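Local coordinates for protein diphthine synthase (Entamoeba histolytica, PDB 3I4T) that probably transfers methyl groups from S-adenosylmethionine to a modified histidine of elongation factor 2, a step in diphthamide biosynthesis, at residues I26-Y31 / A57-D62; F51-T56 / L100-D105. One frame throughout, in Å; residues are numbered along the deposited sequence.

Contact 1 (I26-Y31 / A57-D62); sequences IGLGLY and AILQCD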
ATOM      1  N   ILE A  26     -14.086   6.232   1.971  1.00 40.09           N
ATOM      2  CA  ILE A  26     -14.001   5.104   1.059  1.00 39.96           C
ATOM      3  C   ILE A  26     -12.967   5.307  -0.056  1.00 39.76           C
ATOM      4  O   ILE A  26     -13.043   6.273  -0.819  1.00 39.49           O
ATOM      5  CB  ILE A  26     -15.381   4.791   0.452  1.00 39.83           C
ATOM      6  CG1 ILE A  26     -16.436   4.638   1.562  1.00 40.48           C
ATOM      7  CG2 ILE A  26     -15.307   3.538  -0.403  1.00 40.13           C
ATOM      8  CD1 ILE A  26     -17.857   4.980   1.143  1.00 39.67           C
ATOM      9  N   GLY A  27     -12.012   4.373  -0.137  1.00 39.45           N
ATOM     10  CA  GLY A  27     -10.994   4.374  -1.185  1.00 38.67           C
ATOM     11  C   GLY A  27     -11.574   3.848  -2.478  1.00 38.65           C
ATOM     12  O   GLY A  27     -12.160   2.761  -2.501  1.00 38.28           O
ATOM     13  N   LEU A  28     -11.407   4.611  -3.560  1.00 38.48           N
ATOM     14  CA  LEU A  28     -12.001   4.241  -4.846  1.00 38.47           C
ATOM     15  C   LEU A  28     -11.114   3.359  -5.730  1.00 38.40           C
ATOM     16  O   LEU A  28     -11.574   2.815  -6.740  1.00 38.81           O
ATOM     17  CB  LEU A  28     -12.451   5.483  -5.610  1.00 38.54           C
ATOM     18  CG  LEU A  28     -13.610   6.279  -4.984  1.00 39.35           C
ATOM     19  CD1 LEU A  28     -13.751   7.604  -5.681  1.00 39.07           C
ATOM     20  CD2 LEU A  28     -14.927   5.520  -5.006  1.00 38.89           C
ATOM     21  N   GLY A  29      -9.855   3.200  -5.350  1.00 37.94           N
ATOM     22  CA  GLY A  29      -8.887   2.565  -6.234  1.00 37.60           C
ATOM     23  C   GLY A  29      -8.240   3.616  -7.118  1.00 37.41           C
ATOM     24  O   GLY A  29      -8.332   4.806  -6.836  1.00 36.94           O
ATOM     25  N   LEU A  30      -7.611   3.187  -8.208  1.00 37.43           N
ATOM     26  CA  LEU A  30      -6.711   4.082  -8.943  1.00 37.30           C
ATOM     27  C   LEU A  30      -7.085   4.387 -10.396  1.00 37.24           C
ATOM     28  O   LEU A  30      -6.503   5.282 -11.005  1.00 37.14           O
ATOM     29  CB  LEU A  30      -5.275   3.537  -8.886  1.00 37.35           C
ATOM     30  CG  LEU A  30      -4.550   3.460  -7.537  1.00 37.00           C
ATOM     31  CD1 LEU A  30      -3.267   2.646  -7.677  1.00 37.85           C
ATOM     32  CD2 LEU A  30      -4.233   4.827  -6.986  1.00 36.09           C
ATOM     33  N   TYR A  31      -8.047   3.653 -10.952  1.00 37.30           N
ATOM     34  CA  TYR A  31      -8.322   3.752 -12.381  1.00 37.32           C
ATOM     35  C   TYR A  31      -9.725   4.284 -12.730  1.00 37.76           C
ATOM     36  O   TYR A  31      -9.856   5.402 -13.214  1.00 37.54           O
ATOM     37  CB  TYR A  31      -8.012   2.425 -13.086  1.00 36.76           C
ATOM     38  CG  TYR A  31      -8.496   2.346 -14.507  1.00 36.65           C
ATOM     39  CD1 TYR A  31      -8.328   3.423 -15.381  1.00 37.00           C
ATOM     40  CD2 TYR A  31      -9.108   1.189 -14.993  1.00 37.02           C
ATOM     41  CE1 TYR A  31      -8.773   3.359 -16.705  1.00 37.80           C
ATOM     42  CE2 TYR A  31      -9.549   1.114 -16.317  1.00 37.24           C
ATOM     43  CZ  TYR A  31      -9.376   2.210 -17.164  1.00 37.67           C
ATOM     44  OH  TYR A  31      -9.799   2.179 -18.473  1.00 39.75           O
ATOM     45  N   ALA A  57     -11.531  13.705  -9.827  1.00 62.35           N
ATOM     46  CA  ALA A  57     -11.683  14.033 -11.248  1.00 62.03           C
ATOM     47  C   ALA A  57     -10.621  13.344 -12.131  1.00 61.71           C
ATOM     48  O   ALA A  57     -10.833  13.150 -13.336  1.00 61.89           O
ATOM     49  CB  ALA A  57     -11.673  15.556 -11.457  1.00 61.89           C
ATOM     50  N   ILE A  58      -9.496  12.961 -11.522  1.00 61.06           N
ATOM     51  CA  ILE A  58      -8.424  12.244 -12.224  1.00 60.46           C
ATOM     52  C   ILE A  58      -8.801  10.815 -12.647  1.00 60.04           C
ATOM     53  O   ILE A  58      -8.217  10.276 -13.589  1.00 60.14           O
ATOM     54  CB  ILE A  58      -7.077  12.261 -11.424  1.00 60.59           C
ATOM     55  CG1 ILE A  58      -5.884  11.989 -12.350  1.00 60.63           C
ATOM     56  CG2 ILE A  58      -7.098  11.291 -10.237  1.00 60.33           C
ATOM     57  CD1 ILE A  58      -5.748  12.981 -13.497  1.00 60.54           C
ATOM     58  N   LEU A  59      -9.773  10.214 -11.960  1.00 59.33           N
ATOM     59  CA  LEU A  59     -10.285   8.897 -12.334  1.00 58.66           C
ATOM     60  C   LEU A  59     -10.848   8.870 -13.765  1.00 58.54           C
ATOM     61  O   LEU A  59     -11.410   9.856 -14.252  1.00 58.16           O
ATOM     62  CB  LEU A  59     -11.336   8.411 -11.333  1.00 58.42           C
ATOM     63  CG  LEU A  59     -10.851   7.859  -9.989  1.00 58.24           C
ATOM     64  CD1 LEU A  59     -12.023   7.512  -9.089  1.00 57.08           C
ATOM     65  CD2 LEU A  59      -9.969   6.644 -10.176  1.00 57.77           C
ATOM     66  N   GLN A  60     -10.699   7.724 -14.422  1.00 58.38           N
ATOM     67  CA  GLN A  60     -11.066   7.580 -15.821  1.00 58.41           C
ATOM     68  C   GLN A  60     -12.517   7.109 -15.979  1.00 58.46           C
ATOM     69  O   GLN A  60     -12.810   6.043 -16.545  1.00 58.55           O
ATOM     70  CB  GLN A  60     -10.031   6.722 -16.568  1.00 58.39           C
ATOM     71  CG  GLN A  60      -8.602   7.316 -16.495  1.00 58.77           C
ATOM     72  CD  GLN A  60      -7.635   6.750 -17.535  1.00 59.96           C
ATOM     73  OE1 GLN A  60      -7.988   6.575 -18.704  1.00 61.31           O
ATOM     74  NE2 GLN A  60      -6.402   6.482 -17.115  1.00 58.77           N
ATOM     75  N   CYS A  61     -13.410   7.943 -15.448  1.00 58.38           N
ATOM     76  CA  CYS A  61     -14.854   7.817 -15.570  1.00 58.66           C
ATOM     77  C   CYS A  61     -15.431   9.225 -15.574  1.00 58.53           C
ATOM     78  O   CYS A  61     -14.783  10.174 -15.119  1.00 58.70           O
ATOM     79  CB  CYS A  61     -15.430   7.084 -14.360  1.00 58.88           C
ATOM     80  SG  CYS A  61     -15.291   8.050 -12.813  1.00 60.31           S
ATOM     81  N   ASP A  62     -16.658   9.368 -16.057  1.00 58.30           N
ATOM     82  CA  ASP A  62     -17.329  10.650 -15.929  1.00 58.25           C
ATOM     83  C   ASP A  62     -18.495  10.591 -14.945  1.00 57.94           C
ATOM     84  O   ASP A  62     -19.127   9.540 -14.745  1.00 57.44           O
ATOM     85  CB  ASP A  62     -17.697  11.248 -17.293  1.00 58.47           C
ATOM     86  CG  ASP A  62     -16.453  11.524 -18.172  1.00 59.64           C
ATOM     87  OD1 ASP A  62     -15.998  12.696 -18.229  1.00 59.86           O
ATOM     88  OD2 ASP A  62     -15.924  10.563 -18.791  1.00 59.64           O
TER
HETATM   89  O   HOH W   1     -10.130   4.314 -19.995  1.00 61.38           O
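The ring of Tyr-31 meets Gln-60 at its edge: the amide carbon CD lies in the ring plane, 3.7 Å from CE1, with the amide plane 89° away from that of the ring. Gln-60 CB approaches the same CE1 obliquely, at 3.6 Å. Water 1 also sits in the ring plane, 2.6 Å from Tyr-31 OH, and gives a weak bond of 3.4 Å to Gln-60 OE1, so the phenol and the amide share one solvent molecule. Although the Tyr-31 CB points away from the 57-62 segment, CG anti to the backbone N (chi1 169°) brings the ring back across the Gln-60 side chain. Arg-39 of the second subunit packs on Tyr-31 as well, while Gln-60 NE2 makes a weak bond to Asp-246. The backbones are joined by Gln-60 N, which donates to Tyr-31 O over 2.7 Å and almost straight (171°), the donor lying nearly on the line of the carbonyl bond. Leu-59 packs next to this bond: CD2 rests 3.3 Å from Tyr-31 O, and CD1 meets Leu-28 CD1 at 3.8 Å, the two leucines crossing at about a right angle. The Leu-59 to Cys-61 bend is an inverse gamma turn centred on Gln-60, in the loop leading into helix 63-70. Leu-28 to Tyr-31 form the loop that leaves strand 22-27 of a parallel sheet, a glycine-containing turn as in tetrapyrrole methylases, where it probably lies near the cofactor cleft.

Contact 2 (F51-T56 / L100-D105); sequences FLEHYT and LLVVGD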
ATOM      1  N   PHE A  51     -20.061  12.306  -1.042  1.00 54.56           N
ATOM      2  CA  PHE A  51     -19.159  13.349  -1.495  1.00 55.14           C
ATOM      3  C   PHE A  51     -17.953  12.752  -2.187  1.00 55.97           C
ATOM      4  O   PHE A  51     -17.455  11.689  -1.801  1.00 55.70           O
ATOM      5  CB  PHE A  51     -18.684  14.209  -0.331  1.00 54.88           C
ATOM      6  CG  PHE A  51     -19.766  15.021   0.314  1.00 54.81           C
ATOM      7  CD1 PHE A  51     -19.920  16.367  -0.001  1.00 54.88           C
ATOM      8  CD2 PHE A  51     -20.624  14.445   1.254  1.00 54.55           C
ATOM      9  CE1 PHE A  51     -20.925  17.134   0.607  1.00 55.88           C
ATOM     10  CE2 PHE A  51     -21.625  15.191   1.868  1.00 54.87           C
ATOM     11  CZ  PHE A  51     -21.777  16.542   1.547  1.00 56.05           C
ATOM     12  N   LEU A  52     -17.500  13.448  -3.224  1.00 57.00           N
ATOM     13  CA  LEU A  52     -16.236  13.151  -3.863  1.00 57.99           C
ATOM     14  C   LEU A  52     -15.248  14.251  -3.557  1.00 58.67           C
ATOM     15  O   LEU A  52     -15.541  15.434  -3.751  1.00 58.87           O
ATOM     16  CB  LEU A  52     -16.399  13.064  -5.375  1.00 58.03           C
ATOM     17  CG  LEU A  52     -16.926  11.782  -6.007  1.00 58.98           C
ATOM     18  CD1 LEU A  52     -17.204  12.050  -7.466  1.00 60.21           C
ATOM     19  CD2 LEU A  52     -15.931  10.648  -5.882  1.00 60.26           C
ATOM     20  N   GLU A  53     -14.084  13.849  -3.065  1.00 59.60           N
ATOM     21  CA  GLU A  53     -12.906  14.697  -3.063  1.00 60.61           C
ATOM     22  C   GLU A  53     -12.626  15.116  -4.515  1.00 61.12           C
ATOM     23  O   GLU A  53     -12.576  14.274  -5.399  1.00 60.94           O
ATOM     24  CB  GLU A  53     -11.736  13.902  -2.492  1.00 60.62           C
ATOM     25  CG  GLU A  53     -10.443  14.660  -2.365  1.00 61.53           C
ATOM     26  CD  GLU A  53      -9.260  13.740  -2.135  1.00 62.99           C
ATOM     27  OE1 GLU A  53      -9.131  12.707  -2.844  1.00 62.43           O
ATOM     28  OE2 GLU A  53      -8.449  14.066  -1.244  1.00 64.65           O
ATOM     29  N   HIS A  54     -12.461  16.415  -4.759  1.00 62.07           N
ATOM     30  CA  HIS A  54     -12.258  16.926  -6.124  1.00 62.85           C
ATOM     31  C   HIS A  54     -11.125  16.199  -6.855  1.00 62.97           C
ATOM     32  O   HIS A  54     -11.172  16.030  -8.081  1.00 62.87           O
ATOM     33  CB  HIS A  54     -11.992  18.434  -6.107  1.00 63.20           C
ATOM     34  CG  HIS A  54     -10.624  18.795  -5.628  1.00 64.56           C
ATOM     35  ND1 HIS A  54     -10.316  18.923  -4.291  1.00 65.93           N
ATOM     36  CD2 HIS A  54      -9.474  19.028  -6.306  1.00 66.03           C
ATOM     37  CE1 HIS A  54      -9.037  19.232  -4.165  1.00 66.69           C
ATOM     38  NE2 HIS A  54      -8.503  19.299  -5.372  1.00 67.21           N
ATOM     39  N   TYR A  55     -10.122  15.772  -6.083  1.00 63.19           N
ATOM     40  CA  TYR A  55      -8.977  15.010  -6.589  1.00 63.43           C
ATOM     41  C   TYR A  55      -9.413  13.789  -7.394  1.00 63.34           C
ATOM     42  O   TYR A  55      -8.614  13.228  -8.157  1.00 63.39           O
ATOM     43  CB  TYR A  55      -8.066  14.566  -5.439  1.00 63.50           C
ATOM     44  CG  TYR A  55      -7.212  15.667  -4.846  1.00 64.41           C
ATOM     45  CD1 TYR A  55      -6.185  16.258  -5.584  1.00 65.21           C
ATOM     46  CD2 TYR A  55      -7.417  16.110  -3.541  1.00 65.22           C
ATOM     47  CE1 TYR A  55      -5.394  17.271  -5.037  1.00 65.70           C
ATOM     48  CE2 TYR A  55      -6.628  17.121  -2.983  1.00 65.61           C
ATOM     49  CZ  TYR A  55      -5.623  17.696  -3.737  1.00 65.73           C
ATOM     50  OH  TYR A  55      -4.843  18.692  -3.194  1.00 65.78           O
ATOM     51  N   THR A  56     -10.680  13.402  -7.221  1.00 63.15           N
ATOM     52  CA  THR A  56     -11.276  12.237  -7.892  1.00 62.77           C
ATOM     53  C   THR A  56     -11.564  12.452  -9.379  1.00 62.57           C
ATOM     54  O   THR A  56     -11.809  11.487 -10.106  1.00 62.72           O
ATOM     55  CB  THR A  56     -12.560  11.736  -7.174  1.00 62.87           C
ATOM     56  OG1 THR A  56     -13.514  12.803  -7.075  1.00 62.69           O
ATOM     57  CG2 THR A  56     -12.238  11.203  -5.771  1.00 63.13           C
ATOM     58  N   LEU A 100     -17.560   9.835   2.081  1.00 44.06           N
ATOM     59  CA  LEU A 100     -16.548  10.614   1.383  1.00 43.10           C
ATOM     60  C   LEU A 100     -15.693   9.682   0.540  1.00 42.56           C
ATOM     61  O   LEU A 100     -15.097   8.744   1.050  1.00 42.33           O
ATOM     62  CB  LEU A 100     -15.680  11.412   2.362  1.00 42.75           C
ATOM     63  CG  LEU A 100     -14.478  12.167   1.768  1.00 42.64           C
ATOM     64  CD1 LEU A 100     -14.879  13.167   0.662  1.00 42.22           C
ATOM     65  CD2 LEU A 100     -13.689  12.863   2.865  1.00 41.67           C
ATOM     66  N   LEU A 101     -15.635   9.962  -0.752  1.00 42.40           N
ATOM     67  CA  LEU A 101     -14.927   9.116  -1.691  1.00 42.28           C
ATOM     68  C   LEU A 101     -13.596   9.746  -2.101  1.00 42.40           C
ATOM     69  O   LEU A 101     -13.549  10.905  -2.513  1.00 42.72           O
ATOM     70  CB  LEU A 101     -15.802   8.857  -2.917  1.00 42.30           C
ATOM     71  CG  LEU A 101     -17.233   8.343  -2.726  1.00 41.85           C
ATOM     72  CD1 LEU A 101     -17.836   7.955  -4.066  1.00 39.32           C
ATOM     73  CD2 LEU A 101     -17.266   7.168  -1.760  1.00 40.90           C
ATOM     74  N   VAL A 102     -12.516   8.980  -1.978  1.00 42.28           N
ATOM     75  CA  VAL A 102     -11.170   9.486  -2.254  1.00 42.28           C
ATOM     76  C   VAL A 102     -10.469   8.556  -3.229  1.00 42.51           C
ATOM     77  O   VAL A 102     -10.713   7.353  -3.206  1.00 42.20           O
ATOM     78  CB  VAL A 102     -10.320   9.644  -0.954  1.00 42.01           C
ATOM     79  CG1 VAL A 102     -11.028  10.518   0.058  1.00 41.85           C
ATOM     80  CG2 VAL A 102      -9.993   8.297  -0.325  1.00 42.24           C
ATOM     81  N   VAL A 103      -9.622   9.120  -4.090  1.00 43.28           N
ATOM     82  CA  VAL A 103      -8.803   8.341  -5.031  1.00 44.06           C
ATOM     83  C   VAL A 103      -7.790   7.503  -4.266  1.00 44.79           C
ATOM     84  O   VAL A 103      -7.129   8.003  -3.363  1.00 44.77           O
ATOM     85  CB  VAL A 103      -8.024   9.257  -6.022  1.00 44.20           C
ATOM     86  CG1 VAL A 103      -7.161   8.429  -6.997  1.00 43.75           C
ATOM     87  CG2 VAL A 103      -8.976  10.113  -6.798  1.00 43.78           C
ATOM     88  N   GLY A 104      -7.679   6.229  -4.627  1.00 45.52           N
ATOM     89  CA  GLY A 104      -6.709   5.341  -3.999  1.00 47.27           C
ATOM     90  C   GLY A 104      -7.157   4.725  -2.687  1.00 48.08           C
ATOM     91  O   GLY A 104      -8.184   4.049  -2.619  1.00 47.91           O
ATOM     92  N   ASP A 105      -6.344   4.939  -1.656  1.00 49.37           N
ATOM     93  CA  ASP A 105      -6.597   4.438  -0.297  1.00 50.46           C
ATOM     94  C   ASP A 105      -6.641   5.633   0.663  1.00 50.87           C
ATOM     95  O   ASP A 105      -5.934   6.622   0.480  1.00 50.74           O
ATOM     96  CB  ASP A 105      -5.502   3.447   0.123  1.00 50.47           C
ATOM     97  CG  ASP A 105      -5.743   2.829   1.501  1.00 51.83           C
ATOM     98  OD1 ASP A 105      -6.873   2.345   1.749  1.00 52.49           O
ATOM     99  OD2 ASP A 105      -4.786   2.805   2.328  1.00 51.74           O
TER
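Phe-51 O takes the N-H of Leu-101 over 2.7 Å, with the donor tilted 19° out of the carbonyl plane, and next along the chain Glu-53 N gives its hydrogen to Leu-101 O at 3.0 Å. Both polar backbone atoms of Leu-101 are therefore used by segment 51-56, one partner on the strand and one just past its end. Phe-51 O also receives a CA-H contact from Leu-100. Further backbone bonds join Phe-51 to Ala-99, Leu-52 to Ile-75, and Leu-100 and Val-102 to Ile-26. Strands 49-52 and 97-102 are thus parallel neighbours inside the five-stranded, order 3-2-4-1-5 sheet of the N-terminal alpha/beta domain of the tetrapyrrole methylase (class III methyltransferase) fold. On one face of it Leu-52 CD2 presses against Leu-101 CB at 3.5 Å, beside helix 63-70; on the other, Leu-100 CD1 lies near Phe-51 CB.

Past the strand end the chain turns into a 3-10 segment, where the bond from the Thr-56 hydroxyl to Glu-53 O is modelled implausibly short, so its geometry is doubtful. Thr-56 CG2 meets Val-103 CG2, 3.6 Å off, the two side chains sliding past each other in opposite directions. Val-103 CG2 also packs 3.4 Å from Tyr-55 O. Glu-53, extended, carries OE1 to 3.8 Å from Val-102 CB, and OE2 makes a weak bond to His-112. Beyond Gly-104, the carboxylate of Asp-105 is held by several donors: OD2 caps helix 106-109 at Gly-108 N and also bonds Asn-136 of the second subunit, and OD1 takes Asn-131 N.

Overall arrangement
Contacts 1 and 2 lie on one side of the chain's centre, their centres about 7 Å apart, and both reach the same sheet, through the neighbouring strands 22-27 and 97-102. Leu-28 N and Val-102 O, 2.9 Å apart, and Gly-29 O and Gly-104 N, 2.7 Å apart, probably bond, continuing the pairing past the strand ends. Contact 2 is the buried one, built from regular strand bonds and aliphatic packing. Contact 1 is partly buried: Leu-28 and Leu-59 are buried, while Tyr-31 and Gln-60 share a water, and Tyr-31 also packs on Arg-39 of the second subunit. Segments 51-56 and 57-62 are consecutive, so one chain run serves both, first as strand end, then as a 3-10 turn and loop.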